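Local coordinates for protein 2,3,4,5-tetrahydropyridine-2,6-dicarboxylate N-succinyltransferase (Campylobacter jejuni, PDB 2RIJ) that probably catalyses the succinyl-CoA-dependent conversion of cyclic tetrahydrodipicolinate into acyclic N-succinyl-L-2-amino-6-oxopimelate, a step of lysine biosynthesis, at residues 144-156 and 225-237. Numbering follows the deposited sequence.
Sequences KLYLLSTKKVPLR and KVRMGASLAAGTT
One face of the Tyr146 ring carries the methyl of selenomethionine Met228, whose CE lies 3.5 Å from the ring centroid, a CH-pi contact displaced toward CD1 and CE1; SE stands farther above the same face. With CG anti to the backbone N, the Met228 chain bends at chi2 (54°) to bring the methyl over the ring. At the ring's far end, OH hydrogen-bonds His211 of the same chain and Lys191 of a neighbouring subunit. Beside it on the helix, Leu145 CD2 rests 3.9 Å from Gly229 CA, at the third position of a type II turn. Ser149 OG lies beside its own backbone N (chi1 -65°) and donates to Ala230 O at 2.6 Å, 20° from the carbonyl plane, while accepting a weak bond from Gly229 N. Past the helix's Schellman end, Lys151 curls at chi3 and chi4, bringing NZ 2.9 Å from Leu232 O; Glu215 pairs with the same ammonium. Leu155 CD2 presses on Ser231 CB at 3.5 Å, and one water links Ser231 OG to Leu148 O and Val153 O. Helix 138-149 thus docks on the start of the left-handed beta-helix through an apolar patch round Tyr146 and Met228 and a mostly polar stretch from Ser149 to Lys151; buried Met228 O has no partner in the model.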
ATOM      1  N   LYS A 144     -41.355  30.350  13.908  1.00 22.97           N
ATOM      2  CA  LYS A 144     -40.794  29.047  13.585  1.00 21.46           C
ATOM      3  C   LYS A 144     -39.380  28.861  14.195  1.00 20.59           C
ATOM      4  O   LYS A 144     -39.104  27.859  14.831  1.00 21.29           O
ATOM      5  CB  LYS A 144     -40.781  28.853  12.069  1.00 20.91           C
ATOM      6  CG  LYS A 144     -42.212  28.650  11.466  1.00 21.44           C
ATOM      7  CD  LYS A 144     -42.263  28.785   9.952  1.00 25.99           C
ATOM      8  CE  LYS A 144     -43.628  28.396   9.378  1.00 25.47           C
ATOM      9  NZ  LYS A 144     -43.866  26.948   9.406  1.00 25.60           N
ATOM     10  N   LEU A 145     -38.516  29.858  14.062  1.00 20.38           N
ATOM     11  CA  LEU A 145     -37.165  29.746  14.631  1.00 20.88           C
ATOM     12  C   LEU A 145     -37.229  29.589  16.138  1.00 22.64           C
ATOM     13  O   LEU A 145     -36.489  28.798  16.694  1.00 20.27           O
ATOM     14  CB  LEU A 145     -36.310  30.929  14.220  1.00 22.57           C
ATOM     15  CG  LEU A 145     -35.938  31.006  12.718  1.00 25.09           C
ATOM     16  CD1 LEU A 145     -35.188  32.310  12.396  1.00 25.50           C
ATOM     17  CD2 LEU A 145     -35.161  29.748  12.199  1.00 20.99           C
ATOM     18  N   TYR A 146     -38.094  30.368  16.788  1.00 21.54           N
ATOM     19  CA  TYR A 146     -38.355  30.234  18.202  1.00 20.75           C
ATOM     20  C   TYR A 146     -38.888  28.892  18.582  1.00 18.85           C
ATOM     21  O   TYR A 146     -38.499  28.341  19.603  1.00 21.24           O
ATOM     22  CB  TYR A 146     -39.299  31.342  18.708  1.00 21.10           C
ATOM     23  CG  TYR A 146     -38.668  32.626  19.244  1.00 22.02           C
ATOM     24  CD1 TYR A 146     -38.349  33.697  18.416  1.00 20.45           C
ATOM     25  CD2 TYR A 146     -38.370  32.762  20.605  1.00 22.02           C
ATOM     26  CE1 TYR A 146     -37.806  34.900  18.918  1.00 24.13           C
ATOM     27  CE2 TYR A 146     -37.841  33.937  21.108  1.00 17.53           C
ATOM     28  CZ  TYR A 146     -37.564  35.018  20.271  1.00 21.00           C
ATOM     29  OH  TYR A 146     -37.068  36.167  20.848  1.00 21.44           O
ATOM     30  N   LEU A 147     -39.785  28.323  17.781  1.00 21.00           N
ATOM     31  CA  LEU A 147     -40.318  26.980  18.090  1.00 21.71           C
ATOM     32  C   LEU A 147     -39.191  25.936  18.170  1.00 21.60           C
ATOM     33  O   LEU A 147     -39.157  25.114  19.091  1.00 22.16           O
ATOM     34  CB  LEU A 147     -41.380  26.551  17.075  1.00 23.87           C
ATOM     35  CG  LEU A 147     -42.735  27.214  17.198  1.00 25.27           C
ATOM     36  CD1 LEU A 147     -43.623  26.893  15.930  1.00 20.43           C
ATOM     37  CD2 LEU A 147     -43.428  26.784  18.512  1.00 20.27           C
ATOM     38  N   LEU A 148     -38.219  26.065  17.262  1.00 19.86           N
ATOM     39  CA  LEU A 148     -37.008  25.211  17.237  1.00 20.58           C
ATOM     40  C   LEU A 148     -36.088  25.513  18.418  1.00 21.52           C
ATOM     41  O   LEU A 148     -35.773  24.614  19.176  1.00 20.83           O
ATOM     42  CB  LEU A 148     -36.277  25.335  15.903  1.00 20.98           C
ATOM     43  CG  LEU A 148     -36.965  24.702  14.680  1.00 20.92           C
ATOM     44  CD1 LEU A 148     -36.445  25.342  13.390  1.00 23.13           C
ATOM     45  CD2 LEU A 148     -36.806  23.176  14.725  1.00 18.87           C
ATOM     46  N   SER A 149     -35.681  26.767  18.594  1.00 22.65           N
ATOM     47  CA  SER A 149     -34.675  27.102  19.626  1.00 21.51           C
ATOM     48  C   SER A 149     -35.145  26.962  21.089  1.00 24.21           C
ATOM     49  O   SER A 149     -34.326  26.681  21.958  1.00 21.69           O
ATOM     50  CB  SER A 149     -34.054  28.456  19.348  1.00 22.81           C
ATOM     51  OG  SER A 149     -33.330  28.388  18.132  1.00 20.28           O
ATOM     52  N   THR A 150     -36.461  27.100  21.315  1.00 22.80           N
ATOM     53  CA  THR A 150     -37.083  26.856  22.615  1.00 21.91           C
ATOM     54  C   THR A 150     -37.391  25.369  22.812  1.00 22.92           C
ATOM     55  O   THR A 150     -37.833  24.981  23.868  1.00 21.89           O
ATOM     56  CB  THR A 150     -38.425  27.645  22.766  1.00 23.82           C
ATOM     57  OG1 THR A 150     -39.397  27.136  21.822  1.00 24.85           O
ATOM     58  CG2 THR A 150     -38.228  29.190  22.584  1.00 22.83           C
ATOM     59  N   LYS A 151     -37.186  24.551  21.775  1.00 22.79           N
ATOM     60  CA  LYS A 151     -37.413  23.130  21.769  1.00 23.54           C
ATOM     61  C   LYS A 151     -38.889  22.769  21.985  1.00 24.86           C
ATOM     62  O   LYS A 151     -39.180  21.691  22.469  1.00 24.93           O
ATOM     63  CB  LYS A 151     -36.484  22.411  22.759  1.00 23.57           C
ATOM     64  CG  LYS A 151     -35.013  22.671  22.493  1.00 26.12           C
ATOM     65  CD  LYS A 151     -34.053  21.784  23.331  1.00 25.03           C
ATOM     66  CE  LYS A 151     -33.954  22.207  24.762  1.00 28.07           C
ATOM     67  NZ  LYS A 151     -33.257  23.444  24.983  1.00 19.76           N
ATOM     68  N   LYS A 152     -39.811  23.644  21.572  1.00 24.61           N
ATOM     69  CA  LYS A 152     -41.261  23.295  21.602  1.00 25.43           C
ATOM     70  C   LYS A 152     -41.576  22.241  20.545  1.00 24.99           C
ATOM     71  O   LYS A 152     -42.531  21.486  20.683  1.00 28.81           O
ATOM     72  CB  LYS A 152     -42.142  24.532  21.360  1.00 26.93           C
ATOM     73  CG  LYS A 152     -42.085  25.601  22.439  1.00 28.84           C
ATOM     74  CD  LYS A 152     -43.132  25.378  23.473  1.00 36.84           C
ATOM     75  CE  LYS A 152     -43.122  26.442  24.536  1.00 36.04           C
ATOM     76  NZ  LYS A 152     -44.118  26.022  25.565  1.00 38.18           N
ATOM     77  N   VAL A 153     -40.803  22.249  19.460  1.00 25.11           N
ATOM     78  CA  VAL A 153     -40.883  21.264  18.388  1.00 22.68           C
ATOM     79  C   VAL A 153     -39.489  20.669  18.119  1.00 24.43           C
ATOM     80  O   VAL A 153     -38.462  21.317  18.370  1.00 25.44           O
ATOM     81  CB  VAL A 153     -41.427  21.858  17.055  1.00 21.54           C
ATOM     82  CG1 VAL A 153     -42.842  22.504  17.260  1.00 20.46           C
ATOM     83  CG2 VAL A 153     -40.415  22.846  16.416  1.00 17.12           C
ATOM     84  N   PRO A 154     -39.442  19.411  17.661  1.00 27.22           N
ATOM     85  CA  PRO A 154     -38.140  18.799  17.325  1.00 26.73           C
ATOM     86  C   PRO A 154     -37.475  19.350  16.090  1.00 25.10           C
ATOM     87  O   PRO A 154     -38.142  19.878  15.184  1.00 23.02           O
ATOM     88  CB  PRO A 154     -38.465  17.316  17.125  1.00 27.81           C
ATOM     89  CG  PRO A 154     -39.862  17.137  17.612  1.00 25.70           C
ATOM     90  CD  PRO A 154     -40.551  18.433  17.548  1.00 27.31           C
ATOM     91  N   LEU A 155     -36.150  19.241  16.088  1.00 23.00           N
ATOM     92  CA  LEU A 155     -35.335  19.583  14.917  1.00 23.91           C
ATOM     93  C   LEU A 155     -35.900  18.890  13.677  1.00 25.14           C
ATOM     94  O   LEU A 155     -36.404  17.753  13.758  1.00 24.55           O
ATOM     95  CB  LEU A 155     -33.902  19.155  15.155  1.00 27.89           C
ATOM     96  CG  LEU A 155     -33.095  20.041  16.094  1.00 24.23           C
ATOM     97  CD1 LEU A 155     -31.795  19.369  16.593  1.00 25.04           C
ATOM     98  CD2 LEU A 155     -32.803  21.346  15.314  1.00 24.71           C
ATOM     99  N   ARG A 156     -35.882  19.612  12.570  1.00 23.57           N
ATOM    100  CA  ARG A 156     -36.395  19.175  11.250  1.00 24.25           C
ATOM    101  C   ARG A 156     -37.912  19.016  11.087  1.00 28.50           C
ATOM    102  O   ARG A 156     -38.388  18.754   9.972  1.00 30.01           O
ATOM    103  CB  ARG A 156     -35.752  17.858  10.818  1.00 27.24           C
ATOM    104  CG  ARG A 156     -34.264  17.801  10.840  1.00 28.66           C
ATOM    105  CD  ARG A 156     -33.899  16.340  10.452  1.00 28.88           C
ATOM    106  NE  ARG A 156     -32.507  16.083  10.562  1.00 33.42           N
ATOM    107  CZ  ARG A 156     -32.003  14.879  10.774  1.00 29.95           C
ATOM    108  NH1 ARG A 156     -32.775  13.813  10.906  1.00 29.26           N
ATOM    109  NH2 ARG A 156     -30.708  14.737  10.855  1.00 28.06           N
ATOM    110  N   LYS A 225     -21.248  31.632  17.396  1.00 19.64           N
ATOM    111  CA  LYS A 225     -21.163  30.209  17.040  1.00 21.36           C
ATOM    112  C   LYS A 225     -22.493  29.440  17.085  1.00 20.55           C
ATOM    113  O   LYS A 225     -22.514  28.273  16.729  1.00 20.73           O
ATOM    114  CB  LYS A 225     -20.172  29.490  17.937  1.00 20.65           C
ATOM    115  CG  LYS A 225     -18.718  29.983  17.885  1.00 25.40           C
ATOM    116  CD  LYS A 225     -18.304  30.418  16.464  1.00 27.26           C
ATOM    117  CE  LYS A 225     -16.785  30.698  16.344  1.00 34.68           C
ATOM    118  NZ  LYS A 225     -16.071  29.383  16.286  1.00 33.58           N
ATOM    119  N   VAL A 226     -23.556  30.090  17.539  1.00 20.04           N
ATOM    120  CA  VAL A 226     -24.906  29.495  17.563  1.00 20.09           C
ATOM    121  C   VAL A 226     -25.899  30.430  16.906  1.00 19.57           C
ATOM    122  O   VAL A 226     -26.276  31.479  17.454  1.00 21.57           O
ATOM    123  CB  VAL A 226     -25.336  29.086  18.985  1.00 18.50           C
ATOM    124  CG1 VAL A 226     -26.697  28.314  18.966  1.00 16.32           C
ATOM    125  CG2 VAL A 226     -24.248  28.236  19.661  1.00 20.07           C
ATOM    126  N   ARG A 227     -26.335  30.044  15.712  1.00 21.78           N
ATOM    127  CA  ARG A 227     -27.337  30.801  15.003  1.00 21.38           C
ATOM    128  C   ARG A 227     -28.730  30.614  15.614  1.00 20.64           C
ATOM    129  O   ARG A 227     -29.062  29.553  16.174  1.00 23.15           O
ATOM    130  CB  ARG A 227     -27.320  30.399  13.547  1.00 21.65           C
ATOM    131  CG  ARG A 227     -27.600  31.520  12.562  1.00 23.22           C
ATOM    132  CD  ARG A 227     -27.446  30.934  11.183  1.00 27.34           C
ATOM    133  NE  ARG A 227     -27.358  31.940  10.131  1.00 22.43           N
ATOM    134  CZ  ARG A 227     -27.285  31.660   8.850  1.00 28.72           C
ATOM    135  NH1 ARG A 227     -27.294  30.413   8.470  1.00 25.06           N
ATOM    136  NH2 ARG A 227     -27.193  32.615   7.938  1.00 24.39           N
HETATM  137  N   MSE A 228     -29.546  31.665  15.536  1.00 20.79           N
HETATM  138  CA  MSE A 228     -30.969  31.522  15.869  1.00 20.24           C
HETATM  139  C   MSE A 228     -31.639  30.415  15.020  1.00 20.08           C
HETATM  140  O   MSE A 228     -31.360  30.281  13.835  1.00 20.09           O
HETATM  141  CB  MSE A 228     -31.672  32.883  15.730  1.00 23.02           C
HETATM  142  CG  MSE A 228     -33.137  32.902  16.159  1.00 21.57           C
HETATM  143 SE   MSE A 228     -33.365  32.235  17.970  0.75 26.79          SE
HETATM  144  CE  MSE A 228     -35.317  32.547  18.049  1.00 20.96           C
ATOM    145  N   GLY A 229     -32.486  29.601  15.658  1.00 20.75           N
ATOM    146  CA  GLY A 229     -32.999  28.380  15.081  1.00 22.92           C
ATOM    147  C   GLY A 229     -32.248  27.083  15.442  1.00 18.10           C
ATOM    148  O   GLY A 229     -32.716  26.021  15.099  1.00 21.09           O
ATOM    149  N   ALA A 230     -31.056  27.190  16.046  1.00 19.18           N
ATOM    150  CA  ALA A 230     -30.345  26.060  16.594  1.00 19.73           C
ATOM    151  C   ALA A 230     -31.146  25.503  17.781  1.00 20.53           C
ATOM    152  O   ALA A 230     -31.882  26.229  18.470  1.00 20.88           O
ATOM    153  CB  ALA A 230     -28.875  26.458  17.017  1.00 17.01           C
ATOM    154  N   SER A 231     -30.981  24.210  18.018  1.00 20.42           N
ATOM    155  CA  SER A 231     -31.629  23.517  19.121  1.00 18.84           C
ATOM    156  C   SER A 231     -30.585  22.763  19.944  1.00 21.44           C
ATOM    157  O   SER A 231     -29.977  21.810  19.464  1.00 24.95           O
ATOM    158  CB  SER A 231     -32.693  22.580  18.576  1.00 22.54           C
ATOM    159  OG  SER A 231     -33.356  21.907  19.616  1.00 23.80           O
ATOM    160  N   LEU A 232     -30.343  23.230  21.154  1.00 22.06           N
ATOM    161  CA  LEU A 232     -29.357  22.640  22.049  1.00 22.78           C
ATOM    162  C   LEU A 232     -30.035  21.980  23.252  1.00 22.05           C
ATOM    163  O   LEU A 232     -30.660  22.658  24.058  1.00 22.31           O
ATOM    164  CB  LEU A 232     -28.398  23.720  22.508  1.00 23.58           C
ATOM    165  CG  LEU A 232     -27.741  24.612  21.429  1.00 24.77           C
ATOM    166  CD1 LEU A 232     -26.741  25.551  22.153  1.00 25.78           C
ATOM    167  CD2 LEU A 232     -27.064  23.774  20.294  1.00 23.44           C
ATOM    168  N   ALA A 233     -29.909  20.664  23.369  1.00 19.75           N
ATOM    169  CA  ALA A 233     -30.442  19.937  24.527  1.00 21.25           C
ATOM    170  C   ALA A 233     -29.724  20.403  25.773  1.00 22.58           C
ATOM    171  O   ALA A 233     -28.541  20.786  25.717  1.00 20.71           O
ATOM    172  CB  ALA A 233     -30.326  18.406  24.352  1.00 16.97           C
ATOM    173  N   ALA A 234     -30.455  20.408  26.880  1.00 22.23           N
ATOM    174  CA  ALA A 234     -29.932  20.806  28.204  1.00 22.64           C
ATOM    175  C   ALA A 234     -28.632  20.049  28.487  1.00 23.83           C
ATOM    176  O   ALA A 234     -28.534  18.834  28.270  1.00 23.56           O
ATOM    177  CB  ALA A 234     -31.007  20.565  29.336  1.00 22.91           C
ATOM    178  N   GLY A 235     -27.617  20.786  28.928  1.00 22.17           N
ATOM    179  CA  GLY A 235     -26.368  20.179  29.252  1.00 20.89           C
ATOM    180  C   GLY A 235     -25.356  20.272  28.131  1.00 20.00           C
ATOM    181  O   GLY A 235     -24.220  19.890  28.321  1.00 21.65           O
ATOM    182  N   THR A 236     -25.750  20.756  26.942  1.00 21.03           N
ATOM    183  CA  THR A 236     -24.764  20.927  25.861  1.00 20.36           C
ATOM    184  C   THR A 236     -23.758  22.051  26.146  1.00 21.45           C
ATOM    185  O   THR A 236     -24.125  23.066  26.746  1.00 20.70           O
ATOM    186  CB  THR A 236     -25.550  21.207  24.558  1.00 22.44           C
ATOM    187  OG1 THR A 236     -26.350  20.040  24.262  1.00 20.58           O
ATOM    188  CG2 THR A 236     -24.638  21.548  23.326  1.00 20.94           C
ATOM    189  N   THR A 237     -22.511  21.876  25.694  1.00 21.83           N
ATOM    190  CA  THR A 237     -21.452  22.896  25.701  1.00 20.26           C
ATOM    191  C   THR A 237     -20.998  23.163  24.274  1.00 19.58           C
ATOM    192  O   THR A 237     -20.614  22.239  23.531  1.00 16.96           O
ATOM    193  CB  THR A 237     -20.238  22.456  26.547  1.00 22.98           C
ATOM    194  OG1 THR A 237     -20.680  22.118  27.868  1.00 22.27           O
ATOM    195  CG2 THR A 237     -19.150  23.529  26.634  1.00 21.61           C
TER
HETATM  196  O   HOH W   1     -35.819  21.869  18.608  1.00 20.74           O
HETATM  197  O   HOH W   2     -32.139  25.187  22.477  1.00 19.56           O